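Local coordinates for protein putative branched-chain-amino-acid aminotransferase (Thermotoga maritima MSB8, PDB 3CSW) that probably transfers the amino group between leucine, isoleucine or valine and 2-oxoglutarate, with pyridoxal 5'-phosphate as cofactor, at residues 126-131 with 160-165. Numbering follows the deposited sequence.
Sequences EVKISN and VDCYDV
Lys128 and Val165 pair as parallel strand neighbours, their CA atoms 4.9 Å apart, and two residues earlier on each segment Tyr163 N donates a nearly straight hydrogen bond (174°) to Glu126 O at 2.8 Å. The bond from Lys128 N to Asp164 O is weak, at 3.5 Å, and CA-H...O contacts supplement it: Val127 CA lies 3.3 Å from Asp164 O, and Val165 CA 3.1 Å from Lys128 O. Lys128 sets CG anti to its carbonyl carbon (chi1 -68°) and runs extended beyond it, carrying NZ to the loop before the second strand. There NZ forms a salt bridge with Asp161 OD1 at 2.9 Å, approaching 48° out of the carboxylate plane, while the two side chains cross at about a right angle. A methionine in its place would probably leave the Asp161 carboxylate without this positive mate. Cys162 CB packs 3.8 Å from Glu126 CG. Farther along, Ser130 CB rests 3.9 Å from Val165 CB, and Ser130 OG is hydrogen-bonded to Glu158 OE1. Asp164, its carboxylate hydrogen-bonded to Ser178 and Ser180, points to the same sheet face as Val127. With helix 150-156 between them, strands 125-129 and 164-168 form a beta-alpha-beta unit beside the pyridoxal phosphate site.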
loop_
_atom_site.group_PDB
_atom_site.type_symbol
_atom_site.label_atom_id
_atom_site.label_comp_id
_atom_site.label_asym_id
_atom_site.label_seq_id
_atom_site.Cartn_x
_atom_site.Cartn_y
_atom_site.Cartn_z
ATOM N N GLU A 126 -16.440 11.543 -23.477
ATOM C CA GLU A 126 -16.720 10.599 -22.374
ATOM C C GLU A 126 -15.413 9.974 -21.900
ATOM O O GLU A 126 -14.581 9.590 -22.713
ATOM C CB GLU A 126 -17.639 9.460 -22.853
ATOM C CG GLU A 126 -17.754 8.220 -21.909
ATOM C CD GLU A 126 -18.687 8.423 -20.716
ATOM O OE1 GLU A 126 -19.651 9.187 -20.848
ATOM O OE2 GLU A 126 -18.487 7.794 -19.668
ATOM N N VAL A 127 -15.228 9.880 -20.583
ATOM C CA VAL A 127 -14.093 9.176 -19.988
ATOM C C VAL A 127 -14.652 8.244 -18.903
ATOM O O VAL A 127 -15.771 8.446 -18.387
ATOM C CB VAL A 127 -13.005 10.124 -19.382
ATOM C CG1 VAL A 127 -12.477 11.061 -20.424
ATOM C CG2 VAL A 127 -13.548 10.930 -18.215
ATOM N N LYS A 128 -13.887 7.219 -18.560
ATOM C CA LYS A 128 -14.282 6.301 -17.502
ATOM C C LYS A 128 -13.114 6.016 -16.581
ATOM O O LYS A 128 -11.962 6.056 -17.016
ATOM C CB LYS A 128 -14.802 4.990 -18.107
ATOM C CG LYS A 128 -16.078 5.162 -18.835
ATOM C CD LYS A 128 -16.539 3.904 -19.508
ATOM C CE LYS A 128 -17.771 4.189 -20.339
ATOM N NZ LYS A 128 -18.420 2.920 -20.730
ATOM N N ILE A 129 -13.407 5.715 -15.312
ATOM C CA ILE A 129 -12.376 5.245 -14.355
ATOM C C ILE A 129 -11.817 3.895 -14.861
ATOM O O ILE A 129 -12.568 2.972 -15.161
ATOM C CB ILE A 129 -12.929 5.100 -12.878
ATOM C CG1 ILE A 129 -13.505 6.427 -12.354
ATOM C CG2 ILE A 129 -11.839 4.643 -11.902
ATOM C CD1 ILE A 129 -12.532 7.618 -12.401
ATOM N N SER A 130 -10.499 3.798 -14.975
ATOM C CA SER A 130 -9.816 2.564 -15.378
ATOM C C SER A 130 -9.835 1.505 -14.252
ATOM O O SER A 130 -9.870 1.852 -13.056
ATOM C CB SER A 130 -8.359 2.912 -15.692
ATOM O OG SER A 130 -7.600 1.806 -16.096
ATOM N N ASN A 131 -9.755 0.232 -14.646
ATOM C CA ASN A 131 -9.540 -0.900 -13.722
ATOM C C ASN A 131 -8.082 -1.155 -13.432
ATOM O O ASN A 131 -7.778 -2.100 -12.727
ATOM C CB ASN A 131 -10.054 -2.226 -14.288
ATOM C CG ASN A 131 -11.524 -2.243 -14.501
ATOM O OD1 ASN A 131 -12.302 -1.662 -13.723
ATOM N ND2 ASN A 131 -11.939 -2.931 -15.568
ATOM N N VAL A 160 -12.861 1.650 -25.058
ATOM C CA VAL A 160 -13.815 1.085 -26.010
ATOM C C VAL A 160 -14.948 2.083 -26.289
ATOM O O VAL A 160 -15.060 2.583 -27.409
ATOM C CB VAL A 160 -14.379 -0.305 -25.563
ATOM C CG1 VAL A 160 -15.199 -0.905 -26.662
ATOM C CG2 VAL A 160 -13.258 -1.250 -25.226
ATOM N N ASP A 161 -15.807 2.371 -25.318
ATOM C CA ASP A 161 -16.829 3.400 -25.558
ATOM C C ASP A 161 -16.544 4.653 -24.746
ATOM O O ASP A 161 -17.401 5.189 -24.049
ATOM C CB ASP A 161 -18.271 2.904 -25.396
ATOM C CG ASP A 161 -18.526 2.216 -24.087
ATOM O OD1 ASP A 161 -17.555 1.999 -23.300
ATOM O OD2 ASP A 161 -19.729 1.875 -23.879
ATOM N N CYS A 162 -15.307 5.116 -24.869
ATOM C CA CYS A 162 -14.883 6.358 -24.260
ATOM C C CYS A 162 -13.660 6.877 -24.999
ATOM O O CYS A 162 -13.106 6.219 -25.882
ATOM C CB CYS A 162 -14.655 6.186 -22.741
ATOM S SG CYS A 162 -13.384 5.014 -22.299
ATOM N N TYR A 163 -13.267 8.087 -24.653
ATOM C CA TYR A 163 -12.120 8.733 -25.252
ATOM C C TYR A 163 -10.788 8.352 -24.588
ATOM O O TYR A 163 -9.794 8.135 -25.248
ATOM C CB TYR A 163 -12.339 10.239 -25.121
ATOM C CG TYR A 163 -11.306 11.082 -25.780
ATOM C CD1 TYR A 163 -11.385 11.358 -27.150
ATOM C CD2 TYR A 163 -10.281 11.665 -25.043
ATOM C CE1 TYR A 163 -10.450 12.185 -27.768
ATOM C CE2 TYR A 163 -9.330 12.492 -25.659
ATOM C CZ TYR A 163 -9.414 12.739 -27.017
ATOM O OH TYR A 163 -8.472 13.558 -27.624
ATOM N N ASP A 164 -10.763 8.371 -23.267
ATOM C CA ASP A 164 -9.612 7.929 -22.485
ATOM C C ASP A 164 -10.159 7.361 -21.176
ATOM O O ASP A 164 -11.305 7.607 -20.825
ATOM C CB ASP A 164 -8.642 9.102 -22.244
ATOM C CG ASP A 164 -7.233 8.651 -21.826
ATOM O OD1 ASP A 164 -6.981 7.433 -21.760
ATOM O OD2 ASP A 164 -6.367 9.520 -21.553
ATOM N N VAL A 165 -9.353 6.557 -20.488
ATOM C CA VAL A 165 -9.668 6.035 -19.156
ATOM C C VAL A 165 -8.783 6.756 -18.113
ATOM O O VAL A 165 -7.656 7.131 -18.404
ATOM C CB VAL A 165 -9.504 4.493 -19.061
ATOM C CG1 VAL A 165 -10.571 3.783 -19.918
ATOM C CG2 VAL A 165 -8.073 4.037 -19.435
#